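Side-chain contacts in WbbZ protein (PDB 6X1L), which is functionally uncharacterised but probably acts as a pyruvyl transferase that modifies a polysaccharide, and folds around two parallel beta-sheets: residues F123-I128 and D226-A231; T147-F152 and V230-S235; P103-G108 and E252-Y257; F24-N29 and V37-T42; D190-W195 and R211-F216. All coordinates share one frame; numbering follows the deposited sequence.

Interaction 1 of 5, residues F123-I128 and D226-A231; sequences FCRENI and DRLHVA
A buried contact between a long arginine and the first turn of a helix joins Arg125, just past the end of strand 120-124, to Leu228 and His229 of helix 228-236. CG of Arg125 lies between its backbone N and carbonyl carbon (chi1 66°), and from there the chain runs extended to NE, carrying the guanidinium across to the helix. Leu228 comes from the opposite direction and lays its CD2 methyl over one face of that group, 3.7 Å from Arg125 NH2 and offset toward the rim. Strand 120-124 belongs to the six-stranded parallel sheet, whereas helix 228-236 follows strand 220-225 of the four-stranded one, so the arginine spans the two halves of a fold consistent with the GT-B clan. His229 is met differently: Arg125 NH1 approaches the edge of the imidazole near its plane, 3.7 Å from CE1, with the two flat groups inclined by 50°. This pair touches without a direct hydrogen bond, and Asp149 supplies the polar link instead, taking a salt bridge from NH1 through OD1 and a hydrogen bond from His229 NE2 through OD2. Arg125 NE is held by Thr105 OG1, which further fixes how the guanidinium is turned.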
# COMPACT_ATOMS: atom_id res chain seq x y z
N PHE A 123 13.48 -12.73 22.11
CA PHE A 123 14.32 -11.63 21.66
C PHE A 123 13.60 -10.32 21.95
O PHE A 123 12.45 -10.14 21.54
CB PHE A 123 14.66 -11.77 20.18
CG PHE A 123 15.60 -12.90 19.88
CD1 PHE A 123 16.96 -12.70 19.87
CD2 PHE A 123 15.10 -14.17 19.63
CE1 PHE A 123 17.83 -13.75 19.61
CE2 PHE A 123 15.96 -15.22 19.36
CZ PHE A 123 17.33 -15.01 19.36
N CYS A 124 14.28 -9.42 22.66
CA CYS A 124 13.72 -8.16 23.10
C CYS A 124 14.35 -7.02 22.30
O CYS A 124 15.57 -6.99 22.11
CB CYS A 124 13.97 -7.95 24.59
SG CYS A 124 13.62 -9.43 25.58
N ARG A 125 13.52 -6.09 21.84
CA ARG A 125 13.99 -5.00 21.00
C ARG A 125 14.27 -3.72 21.78
O ARG A 125 14.57 -2.69 21.17
CB ARG A 125 13.00 -4.73 19.86
CG ARG A 125 11.65 -4.19 20.28
CD ARG A 125 10.74 -4.05 19.06
NE ARG A 125 9.47 -3.41 19.40
CZ ARG A 125 8.48 -3.22 18.53
NH1 ARG A 125 8.60 -3.63 17.28
NH2 ARG A 125 7.36 -2.64 18.92
N GLU A 126 14.17 -3.75 23.11
CA GLU A 126 14.60 -2.62 23.93
C GLU A 126 14.85 -3.11 25.35
O GLU A 126 14.59 -4.26 25.70
CB GLU A 126 13.59 -1.47 23.90
CG GLU A 126 12.15 -1.87 23.56
CD GLU A 126 11.41 -2.45 24.75
OE1 GLU A 126 11.95 -2.40 25.88
OE2 GLU A 126 10.27 -2.94 24.55
N ASN A 127 15.36 -2.19 26.18
CA ASN A 127 15.86 -2.54 27.51
C ASN A 127 14.75 -2.82 28.51
O ASN A 127 14.97 -3.54 29.49
CB ASN A 127 16.75 -1.42 28.05
CG ASN A 127 18.19 -1.56 27.60
OD1 ASN A 127 18.78 -2.63 27.68
ND2 ASN A 127 18.77 -0.46 27.13
N ILE A 128 13.57 -2.22 28.32
CA ILE A 128 12.48 -2.42 29.26
C ILE A 128 11.95 -3.85 29.15
O ILE A 128 11.72 -4.52 30.16
CB ILE A 128 11.37 -1.38 29.03
CG1 ILE A 128 11.92 0.03 29.25
CG2 ILE A 128 10.19 -1.66 29.95
CD1 ILE A 128 10.86 1.10 29.24
N ASP A 226 4.35 9.81 15.80
CA ASP A 226 4.29 8.96 16.98
C ASP A 226 4.16 7.49 16.59
O ASP A 226 3.71 6.67 17.40
CB ASP A 226 3.14 9.38 17.89
CG ASP A 226 1.76 9.19 17.25
OD1 ASP A 226 1.68 8.73 16.09
OD2 ASP A 226 0.74 9.51 17.90
N ARG A 227 4.50 7.16 15.35
CA ARG A 227 4.42 5.81 14.82
C ARG A 227 5.83 5.25 14.72
O ARG A 227 6.66 5.77 13.97
CB ARG A 227 3.75 5.81 13.44
CG ARG A 227 2.28 6.14 13.45
CD ARG A 227 1.47 5.00 14.04
NE ARG A 227 0.07 5.05 13.62
CZ ARG A 227 -0.86 4.20 14.05
NH1 ARG A 227 -0.54 3.24 14.91
NH2 ARG A 227 -2.11 4.31 13.61
N LEU A 228 6.09 4.17 15.47
CA LEU A 228 7.46 3.67 15.63
C LEU A 228 8.13 3.43 14.29
O LEU A 228 9.23 3.93 14.03
CB LEU A 228 7.44 2.38 16.45
CG LEU A 228 8.81 1.74 16.66
CD1 LEU A 228 9.75 2.71 17.36
CD2 LEU A 228 8.67 0.46 17.47
N HIS A 229 7.49 2.67 13.41
CA HIS A 229 8.19 2.27 12.19
C HIS A 229 8.18 3.34 11.12
O HIS A 229 9.01 3.27 10.21
CB HIS A 229 7.62 0.95 11.69
CG HIS A 229 8.05 -0.21 12.53
ND1 HIS A 229 7.37 -0.60 13.66
CD2 HIS A 229 9.14 -1.01 12.45
CE1 HIS A 229 8.00 -1.62 14.22
NE2 HIS A 229 9.08 -1.88 13.51
N VAL A 230 7.31 4.35 11.21
CA VAL A 230 7.54 5.57 10.46
C VAL A 230 8.83 6.24 10.92
O VAL A 230 9.68 6.63 10.11
CB VAL A 230 6.34 6.53 10.59
CG1 VAL A 230 6.65 7.87 9.94
CG2 VAL A 230 5.09 5.90 9.98
N ALA A 231 9.00 6.36 12.24
CA ALA A 231 10.22 6.95 12.77
C ALA A 231 11.45 6.15 12.36
O ALA A 231 12.49 6.71 12.00
CB ALA A 231 10.13 7.07 14.29

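Interaction 2 of 5, residues T147-F152 and V230-S235; sequences TDDMAF and VAILAS
Ile232, on helix 228-236, meets three residues of the loop 147-152 with different branches of one side chain. At CB the chain divides: CG2 lies anti to the backbone N, and CG1 sits beside that N (chi1 -74°). The CG2 methyl touches CB of Ala151 at 3.8 Å and also stands over one face of the Phe152 ring, offset toward its rim. CG1 reaches the far end of the same ring, 3.9 Å from Phe152 CZ. Beyond it, CD1 lies 3.9 Å from Phe152 CE2 and 4.0 Å from Asp149 OD2, so the tip of the isoleucine touches both the ring and the carboxylate. The isoleucine crosses the phenylalanine at about a right angle. Asp149 opens an Asx turn, with Ala151 N donating to its OD2 at 2.9 Å from well above the carboxylate plane, and this turn leads into the short 3-10 segment that presents Ala151 and Phe152 to the helix. The loop follows strand 144-146 at one margin of the six-stranded sheet, while the helix belongs to the other half of the protein. The Asp149 carboxylate is also engaged by Arg125 and by His229, one turn before Ile232. On the helix, Ser235 OG donates to Ala231 O at 2.8 Å, while Ser235 N reaches this oxygen from the opposite face of the carbonyl plane. Phe152 also packs against Ser258 and Leu259 of helix 250-259.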
# COMPACT_ATOMS: atom_id res chain seq x y z
N THR A 147 18.27 -7.15 21.14
CA THR A 147 18.83 -6.73 19.86
C THR A 147 17.84 -5.78 19.21
O THR A 147 16.72 -5.61 19.68
CB THR A 147 19.15 -7.93 18.97
OG1 THR A 147 19.82 -7.49 17.78
CG2 THR A 147 17.89 -8.69 18.61
N ASP A 148 18.28 -5.14 18.13
CA ASP A 148 17.45 -4.15 17.46
C ASP A 148 16.19 -4.77 16.86
O ASP A 148 16.18 -5.93 16.46
CB ASP A 148 18.25 -3.44 16.36
CG ASP A 148 19.27 -2.47 16.91
OD1 ASP A 148 18.94 -1.73 17.86
OD2 ASP A 148 20.41 -2.46 16.40
N ASP A 149 15.13 -3.97 16.81
CA ASP A 149 13.96 -4.31 16.01
C ASP A 149 14.39 -4.76 14.62
O ASP A 149 15.40 -4.30 14.08
CB ASP A 149 13.03 -3.09 15.90
CG ASP A 149 11.78 -3.37 15.07
OD1 ASP A 149 10.78 -3.88 15.63
OD2 ASP A 149 11.79 -3.08 13.86
N MSE A 150 13.64 -5.71 14.06
CA MSE A 150 14.00 -6.29 12.77
C MSE A 150 14.16 -5.24 11.66
O MSE A 150 15.01 -5.40 10.78
CB MSE A 150 12.95 -7.32 12.33
CG MSE A 150 12.89 -8.58 13.17
SE MSE A 150 14.60 -9.53 13.28
CE MSE A 150 14.82 -10.02 11.40
N ALA A 151 13.38 -4.17 11.72
CA ALA A 151 13.39 -3.18 10.64
C ALA A 151 14.77 -2.57 10.43
O ALA A 151 15.05 -2.09 9.33
CB ALA A 151 12.37 -2.07 10.91
N PHE A 152 15.64 -2.59 11.43
CA PHE A 152 17.00 -2.12 11.17
C PHE A 152 17.76 -3.06 10.25
O PHE A 152 18.78 -2.65 9.69
CB PHE A 152 17.73 -1.91 12.50
CG PHE A 152 17.12 -0.82 13.34
CD1 PHE A 152 17.46 0.52 13.13
CD2 PHE A 152 16.18 -1.11 14.31
CE1 PHE A 152 16.88 1.53 13.88
CE2 PHE A 152 15.60 -0.11 15.07
CZ PHE A 152 15.95 1.21 14.85
N VAL A 230 7.31 4.35 11.21
CA VAL A 230 7.54 5.57 10.46
C VAL A 230 8.83 6.24 10.92
O VAL A 230 9.68 6.63 10.11
CB VAL A 230 6.34 6.53 10.59
CG1 VAL A 230 6.65 7.87 9.94
CG2 VAL A 230 5.09 5.90 9.98
N ALA A 231 9.00 6.36 12.24
CA ALA A 231 10.22 6.95 12.77
C ALA A 231 11.45 6.15 12.36
O ALA A 231 12.49 6.71 12.00
CB ALA A 231 10.13 7.07 14.29
N ILE A 232 11.35 4.81 12.41
CA ILE A 232 12.47 3.97 12.03
C ILE A 232 12.79 4.14 10.54
O ILE A 232 13.95 4.35 10.16
CB ILE A 232 12.19 2.50 12.38
CG1 ILE A 232 12.32 2.29 13.90
CG2 ILE A 232 13.14 1.58 11.64
CD1 ILE A 232 11.92 0.92 14.36
N LEU A 233 11.77 4.06 9.68
CA LEU A 233 11.99 4.21 8.25
C LEU A 233 12.62 5.56 7.93
O LEU A 233 13.61 5.63 7.19
CB LEU A 233 10.67 4.06 7.49
CG LEU A 233 10.08 2.66 7.30
CD1 LEU A 233 8.79 2.76 6.51
CD2 LEU A 233 11.08 1.74 6.60
N ALA A 234 12.06 6.64 8.47
CA ALA A 234 12.63 7.96 8.24
C ALA A 234 14.05 8.07 8.77
O ALA A 234 14.88 8.76 8.17
CB ALA A 234 11.74 9.03 8.86
N SER A 235 14.35 7.39 9.88
CA SER A 235 15.71 7.38 10.41
C SER A 235 16.67 6.66 9.46
O SER A 235 17.79 7.12 9.24
CB SER A 235 15.75 6.73 11.79
OG SER A 235 15.04 7.50 12.74

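Interaction 3 of 5, residues P103-G108 and E252-Y257; sequences PSTIRG and EAVYNY
The hydroxyl OG1 of Thr105, which touches CG2 of Val254 at 4.2 Å, is gripped by hydrogen bonds to both Arg125 NE and Glu126 OE2. It thus serves a guanidinium and a carboxylate at once while a methyl group lies nearby. Thr105 lies just past the end of strand 98-104, an inner strand of the six-stranded parallel sheet, and Val254 sits on helix 250-259, which follows the strand 240-243 of the second sheet; the contact is therefore a small, buried link between the two halves of a GT-B-like fold. Two residues on, Arg107 makes the second touch. Its chain bends at chi2 (-70°), which folds the guanidinium back alongside the loop, and there the outer nitrogen NH2 approaches CB of Ala253 at 4.1 Å. The methyl group meets the guanidinium at its edge, near the plane. One face of the guanidinium is taken by CG2 of Thr105, about 3.5 Å above the plane and offset toward the rim. Thr129 OG1 also bonds to Arg107 NH1, and the carbonyl of Tyr248, shortly before the helix, accepts from NE, a polar tie to the half that carries the helix. Within the loop, NH1 of Arg107 donates to Ile106 O at 2.9 Å with an N-H...O angle of 155°; the oxygen lies close to the guanidinium plane, but the nitrogen stands 52° out of the carbonyl plane.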
# COMPACT_ATOMS: atom_id res chain seq x y z
N PRO A 103 12.59 -10.14 17.69
CA PRO A 103 12.71 -8.93 18.52
C PRO A 103 11.41 -8.18 18.76
O PRO A 103 10.82 -7.63 17.82
CB PRO A 103 13.71 -8.08 17.73
CG PRO A 103 14.60 -9.09 17.10
CD PRO A 103 13.72 -10.25 16.74
N SER A 104 10.97 -8.15 20.01
CA SER A 104 9.62 -7.71 20.33
C SER A 104 9.61 -6.80 21.55
O SER A 104 10.54 -6.78 22.36
CB SER A 104 8.69 -8.90 20.58
OG SER A 104 8.49 -9.65 19.39
N THR A 105 8.52 -6.04 21.66
CA THR A 105 8.18 -5.27 22.85
C THR A 105 7.06 -6.02 23.56
O THR A 105 6.01 -6.27 22.97
CB THR A 105 7.76 -3.85 22.49
OG1 THR A 105 8.91 -3.07 22.13
CG2 THR A 105 7.05 -3.18 23.67
N ILE A 106 7.30 -6.38 24.82
CA ILE A 106 6.38 -7.21 25.60
C ILE A 106 6.03 -6.47 26.88
O ILE A 106 6.92 -5.92 27.55
CB ILE A 106 7.00 -8.59 25.91
CG1 ILE A 106 7.36 -9.32 24.62
CG2 ILE A 106 6.05 -9.42 26.76
CD1 ILE A 106 8.11 -10.61 24.85
N ARG A 107 4.75 -6.44 27.22
CA ARG A 107 4.28 -5.80 28.45
C ARG A 107 3.28 -6.74 29.11
O ARG A 107 2.28 -7.12 28.50
CB ARG A 107 3.63 -4.44 28.17
CG ARG A 107 4.55 -3.42 27.51
CD ARG A 107 5.64 -2.95 28.46
NE ARG A 107 6.44 -1.88 27.88
CZ ARG A 107 7.60 -2.07 27.25
NH1 ARG A 107 8.10 -3.29 27.13
NH2 ARG A 107 8.25 -1.04 26.73
N GLY A 108 3.56 -7.10 30.37
CA GLY A 108 2.62 -7.96 31.06
C GLY A 108 2.66 -9.38 30.53
O GLY A 108 3.69 -9.86 30.03
N GLU A 252 9.34 5.27 23.41
CA GLU A 252 10.52 5.79 24.11
C GLU A 252 11.58 4.72 24.32
O GLU A 252 12.78 4.99 24.20
CB GLU A 252 10.10 6.41 25.44
CG GLU A 252 11.24 7.11 26.18
CD GLU A 252 10.80 7.77 27.48
OE1 GLU A 252 9.57 7.85 27.72
OE2 GLU A 252 11.67 8.20 28.25
N ALA A 253 11.16 3.48 24.61
CA ALA A 253 12.13 2.43 24.90
C ALA A 253 12.90 2.02 23.65
O ALA A 253 14.10 1.76 23.72
CB ALA A 253 11.43 1.22 25.52
N VAL A 254 12.23 1.96 22.49
CA VAL A 254 12.95 1.63 21.27
C VAL A 254 13.88 2.77 20.88
O VAL A 254 14.99 2.54 20.38
CB VAL A 254 11.96 1.29 20.14
CG1 VAL A 254 12.69 1.06 18.83
CG2 VAL A 254 11.14 0.05 20.50
N TYR A 255 13.45 4.02 21.11
CA TYR A 255 14.30 5.17 20.80
C TYR A 255 15.58 5.14 21.62
O TYR A 255 16.68 5.35 21.08
CB TYR A 255 13.54 6.47 21.06
CG TYR A 255 14.43 7.69 20.98
CD1 TYR A 255 14.72 8.28 19.76
CD2 TYR A 255 15.00 8.24 22.13
CE1 TYR A 255 15.55 9.39 19.68
CE2 TYR A 255 15.83 9.34 22.05
CZ TYR A 255 16.10 9.91 20.83
OH TYR A 255 16.92 11.02 20.75
N ASN A 256 15.47 4.89 22.92
CA ASN A 256 16.65 4.91 23.79
C ASN A 256 17.63 3.81 23.42
O ASN A 256 18.85 4.00 23.54
CB ASN A 256 16.23 4.79 25.25
CG ASN A 256 15.58 6.06 25.78
OD1 ASN A 256 15.92 7.17 25.36
ND2 ASN A 256 14.64 5.90 26.70
N TYR A 257 17.14 2.66 22.96
CA TYR A 257 18.03 1.54 22.66
C TYR A 257 18.62 1.60 21.26
O TYR A 257 19.79 1.25 21.08
CB TYR A 257 17.29 0.21 22.84
CG TYR A 257 18.19 -0.99 22.63
CD1 TYR A 257 19.15 -1.33 23.58
CD2 TYR A 257 18.09 -1.77 21.50
CE1 TYR A 257 19.98 -2.42 23.40
CE2 TYR A 257 18.91 -2.86 21.30
CZ TYR A 257 19.86 -3.18 22.26
OH TYR A 257 20.68 -4.27 22.07

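Interaction 4 of 5, residues F24-N29 and V37-T42; sequences FVYKAN and VIASAT
The hydroxyl end of Tyr26 presses on helix 33-48 along one side and leaves a bridging water on another. On the tight side, CG2 of Thr42 lies 3.8 Å from Tyr26 OH and 3.9 Å from CE1, meeting the ring obliquely as the two side chains pass. One turn earlier along the helix, Ala39 also approaches the hydroxyl, its CA 4.1 Å from Tyr26 OH. The tyrosine gets there with CG anti to its backbone N (chi1 174°), an orientation that sends the ring from the strand toward the helix. On the looser side a water bridges the two residues, 2.8 Å from Tyr26 OH and in line with the ring plane at its edge, and it donates to Thr42 OG1 at 2.6 Å. Thr42 OG1 in turn donates a hydrogen bond to Ile38 O at 2.7 Å, so the chain of polar atoms runs from tyrosine through water and threonine into the helix backbone. Thr42 N reaches Ile38 O too, from the opposite face of the carbonyl plane. The contact belongs to a beta-alpha-beta unit, in which strand 23-27 is followed by helix 33-48 and then strand 53-55. Further toward the loop the packing thins: Ala28 CB is 4.5 Å from Ala39 CB, while Ala28 N lies above one face of the Tyr26 ring. Lys27 turns elsewhere, its NZ donating to Ala28 O in the carbonyl plane and forming salt bridges with Asp198 and Asp201. Phe46 meets the Tyr26 ring edge-to-face.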
# COMPACT_ATOMS: atom_id res chain seq x y z
N PHE A 24 12.30 -24.17 10.50
CA PHE A 24 11.58 -22.98 10.94
C PHE A 24 10.16 -22.99 10.39
O PHE A 24 9.96 -23.16 9.19
CB PHE A 24 12.30 -21.71 10.49
CG PHE A 24 13.61 -21.46 11.19
CD1 PHE A 24 14.05 -22.29 12.22
CD2 PHE A 24 14.40 -20.38 10.83
CE1 PHE A 24 15.24 -22.05 12.85
CE2 PHE A 24 15.60 -20.14 11.47
CZ PHE A 24 16.02 -20.97 12.48
N VAL A 25 9.19 -22.81 11.28
CA VAL A 25 7.80 -22.55 10.91
C VAL A 25 7.52 -21.11 11.31
O VAL A 25 7.52 -20.78 12.50
CB VAL A 25 6.83 -23.52 11.60
CG1 VAL A 25 5.40 -23.24 11.16
CG2 VAL A 25 7.22 -24.97 11.32
N TYR A 26 7.28 -20.25 10.33
CA TYR A 26 7.26 -18.81 10.55
C TYR A 26 5.84 -18.27 10.48
O TYR A 26 5.10 -18.55 9.53
CB TYR A 26 8.15 -18.09 9.53
CG TYR A 26 8.06 -16.58 9.60
CD1 TYR A 26 8.57 -15.88 10.68
CD2 TYR A 26 7.46 -15.85 8.57
CE1 TYR A 26 8.50 -14.50 10.75
CE2 TYR A 26 7.39 -14.47 8.63
CZ TYR A 26 7.91 -13.80 9.72
OH TYR A 26 7.83 -12.43 9.79
N LYS A 27 5.46 -17.49 11.49
CA LYS A 27 4.20 -16.75 11.51
C LYS A 27 4.52 -15.27 11.62
O LYS A 27 5.03 -14.82 12.65
CB LYS A 27 3.31 -17.19 12.67
CG LYS A 27 1.97 -16.47 12.69
CD LYS A 27 1.16 -16.78 11.43
CE LYS A 27 -0.06 -15.87 11.28
NZ LYS A 27 0.32 -14.47 10.93
N ALA A 28 4.23 -14.52 10.56
CA ALA A 28 4.41 -13.08 10.59
C ALA A 28 3.43 -12.44 11.56
O ALA A 28 2.27 -12.85 11.65
CB ALA A 28 4.22 -12.49 9.19
N ASN A 29 3.89 -11.43 12.27
CA ASN A 29 3.02 -10.69 13.17
C ASN A 29 1.98 -9.93 12.36
O ASN A 29 2.34 -9.21 11.42
CB ASN A 29 3.85 -9.71 14.00
CG ASN A 29 3.04 -9.03 15.08
OD1 ASN A 29 2.28 -9.67 15.81
ND2 ASN A 29 3.19 -7.71 15.20
N VAL A 37 6.58 -3.68 7.68
CA VAL A 37 8.00 -3.35 7.62
C VAL A 37 8.82 -4.39 8.37
O VAL A 37 9.90 -4.80 7.92
CB VAL A 37 8.25 -1.93 8.16
CG1 VAL A 37 9.72 -1.60 8.10
CG2 VAL A 37 7.42 -0.91 7.39
N ILE A 38 8.34 -4.83 9.54
CA ILE A 38 9.04 -5.87 10.29
C ILE A 38 9.13 -7.14 9.47
O ILE A 38 10.18 -7.80 9.42
CB ILE A 38 8.35 -6.13 11.64
CG1 ILE A 38 8.29 -4.84 12.46
CG2 ILE A 38 9.09 -7.22 12.43
CD1 ILE A 38 7.66 -5.02 13.82
N ALA A 39 8.05 -7.49 8.77
CA ALA A 39 8.05 -8.72 7.98
C ALA A 39 9.00 -8.60 6.79
O ALA A 39 9.77 -9.52 6.52
CB ALA A 39 6.63 -9.05 7.52
N SER A 40 8.94 -7.47 6.07
CA SER A 40 9.86 -7.24 4.97
C SER A 40 11.30 -7.45 5.42
O SER A 40 12.07 -8.19 4.79
CB SER A 40 9.69 -5.82 4.41
OG SER A 40 8.33 -5.57 4.07
N ALA A 41 11.69 -6.79 6.51
CA ALA A 41 13.05 -6.93 7.04
C ALA A 41 13.35 -8.35 7.49
O ALA A 41 14.49 -8.81 7.37
CB ALA A 41 13.26 -5.95 8.19
N THR A 42 12.35 -9.06 8.01
CA THR A 42 12.56 -10.46 8.39
C THR A 42 12.80 -11.32 7.16
O THR A 42 13.64 -12.22 7.18
CB THR A 42 11.37 -10.97 9.20
OG1 THR A 42 11.16 -10.12 10.33
CG2 THR A 42 11.64 -12.38 9.69
O HOH W 1 9.29 -11.09 11.82

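Interaction 5 of 5, residues D190-W195 and R211-F216; sequences DISLTW and RCMINF
The loop ahead of helix 203-218 folds back on that helix, with Ile191 wedged against Met213 and Phe216, which lie three residues apart along it. Ile191 CG2 makes a CH-pi contact with Phe216: the methyl stands over the face of the ring, 4.0 Å from its centroid and 15° off the normal. The other branch, with CG1 set between the backbone N and the carbonyl carbon (chi1 58°), leads CD1 to 3.9 Å from Phe216 CD2. CG1 itself touches the terminal methyl of Met213, at 4.0 Å from CE. Met213 is present as selenomethionine; the bend of its chain at chi3 (77°) swings CE round to this position. CE also lies 3.9 Å from Ser192 OG, so a single methyl is shared by two neighbouring loop residues. Helix 203-218 leads into strand 220-225 of the four-stranded sheet, and the loop bearing Ile191 comes between strand 167-172 of that sheet and the helix. The contact is therefore formed inside one half of the fold. Val230 of helix 228-236 touches Ile191, Ser192 and Met213, adding a third wall to the apolar cluster, and Met213 also packs on Val37 of helix 33-48. A second copy of the protein comes close as well: Trp195 of the second subunit packs on Ile191 and Thr194. The Phe216 ring meets His189 and Tyr220 with planes at about 45°.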
# COMPACT_ATOMS: atom_id res chain seq x y z
N ASP A 190 -1.62 9.22 8.22
CA ASP A 190 -1.33 8.04 9.05
C ASP A 190 -1.04 6.86 8.13
O ASP A 190 -1.86 5.95 7.95
CB ASP A 190 -2.47 7.75 10.00
CG ASP A 190 -2.07 6.80 11.13
OD1 ASP A 190 -0.87 6.48 11.24
OD2 ASP A 190 -2.96 6.38 11.90
N ILE A 191 0.15 6.88 7.53
CA ILE A 191 0.51 5.88 6.53
C ILE A 191 0.66 4.49 7.12
O ILE A 191 0.70 3.51 6.36
CB ILE A 191 1.81 6.30 5.81
CG1 ILE A 191 2.94 6.47 6.82
CG2 ILE A 191 1.57 7.60 5.02
CD1 ILE A 191 4.30 6.71 6.19
N SER A 192 0.75 4.38 8.44
CA SER A 192 0.74 3.06 9.07
C SER A 192 -0.60 2.36 8.90
O SER A 192 -0.64 1.13 8.77
CB SER A 192 1.08 3.18 10.56
OG SER A 192 2.35 3.78 10.74
N LEU A 193 -1.70 3.12 8.89
CA LEU A 193 -3.03 2.54 8.81
C LEU A 193 -3.50 2.29 7.38
O LEU A 193 -4.71 2.22 7.14
CB LEU A 193 -4.04 3.43 9.54
CG LEU A 193 -4.07 3.35 11.06
CD1 LEU A 193 -5.28 4.09 11.60
CD2 LEU A 193 -4.07 1.90 11.53
N THR A 194 -2.57 2.13 6.44
CA THR A 194 -2.95 1.86 5.05
C THR A 194 -3.38 0.40 4.90
O THR A 194 -4.57 0.11 4.76
CB THR A 194 -1.80 2.19 4.11
OG1 THR A 194 -0.61 1.52 4.54
CG2 THR A 194 -1.55 3.70 4.12
N TRP A 195 -2.42 -0.52 4.93
CA TRP A 195 -2.72 -1.94 5.02
C TRP A 195 -2.68 -2.35 6.48
O TRP A 195 -1.70 -2.08 7.18
CB TRP A 195 -1.71 -2.75 4.20
CG TRP A 195 -1.97 -2.67 2.72
CD1 TRP A 195 -1.53 -1.70 1.87
CD2 TRP A 195 -2.74 -3.58 1.93
NE1 TRP A 195 -1.97 -1.95 0.59
CE2 TRP A 195 -2.72 -3.10 0.61
CE3 TRP A 195 -3.44 -4.75 2.22
CZ2 TRP A 195 -3.37 -3.76 -0.43
CZ3 TRP A 195 -4.09 -5.41 1.19
CH2 TRP A 195 -4.05 -4.91 -0.12
N ARG A 211 7.53 -0.41 0.43
CA ARG A 211 7.93 0.54 -0.61
C ARG A 211 7.01 1.76 -0.60
O ARG A 211 7.49 2.90 -0.70
CB ARG A 211 7.92 -0.14 -1.97
CG ARG A 211 9.09 -1.09 -2.17
CD ARG A 211 9.18 -1.63 -3.60
NE ARG A 211 10.34 -2.51 -3.73
CZ ARG A 211 10.30 -3.84 -3.65
NH1 ARG A 211 9.14 -4.46 -3.45
NH2 ARG A 211 11.41 -4.55 -3.77
N CYS A 212 5.70 1.54 -0.48
CA CYS A 212 4.75 2.65 -0.43
C CYS A 212 5.11 3.64 0.68
O CYS A 212 5.22 4.85 0.44
CB CYS A 212 3.33 2.12 -0.23
SG CYS A 212 2.61 1.33 -1.68
N MSE A 213 5.29 3.14 1.90
CA MSE A 213 5.60 4.02 3.02
C MSE A 213 6.90 4.77 2.77
O MSE A 213 7.00 5.97 3.02
CB MSE A 213 5.71 3.22 4.33
CG MSE A 213 4.43 2.50 4.74
SE MSE A 213 4.76 1.51 6.41
CE MSE A 213 4.68 3.00 7.65
N ILE A 214 7.90 4.04 2.26
CA ILE A 214 9.19 4.65 1.96
C ILE A 214 9.06 5.68 0.84
O ILE A 214 9.61 6.78 0.93
CB ILE A 214 10.23 3.56 1.62
CG1 ILE A 214 10.62 2.79 2.88
CG2 ILE A 214 11.45 4.17 0.94
CD1 ILE A 214 11.64 1.71 2.64
N ASN A 215 8.33 5.33 -0.23
CA ASN A 215 8.10 6.30 -1.31
C ASN A 215 7.51 7.59 -0.77
O ASN A 215 7.92 8.69 -1.18
CB ASN A 215 7.16 5.72 -2.37
CG ASN A 215 7.77 4.59 -3.16
OD1 ASN A 215 8.99 4.44 -3.23
ND2 ASN A 215 6.92 3.78 -3.76
N PHE A 216 6.54 7.48 0.14
CA PHE A 216 5.92 8.67 0.71
C PHE A 216 6.95 9.52 1.44
O PHE A 216 7.03 10.74 1.24
CB PHE A 216 4.79 8.26 1.65
CG PHE A 216 4.16 9.41 2.38
CD1 PHE A 216 3.18 10.18 1.78
CD2 PHE A 216 4.57 9.73 3.67
CE1 PHE A 216 2.60 11.24 2.45
CE2 PHE A 216 3.99 10.80 4.35
CZ PHE A 216 3.01 11.55 3.74

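In the fold
Along the chain, interaction 4 closes first; interaction 3 then spans the widest loop, enclosing 1 and 2, and interaction 5 falls within all three. Interactions 1, 2 and 3 cluster between the two sheets: the centres of 1 and 3 are about 5 Å apart, those of 1 and 2 about 7 Å. Helix 228-236 serves 1 and 2, while 1 and 3 use residues just past the ends of strands 120-124 and 98-104, neighbours in one sheet. Interaction 5, its centre about 18 Å from that of 1, is tied to it by the Arg227-Asp190 salt bridge and touches 4 through Val37 and Met213. Interactions 1 to 3 join the two halves; 4 and 5 each lie within one, 5 bordering the second subunit.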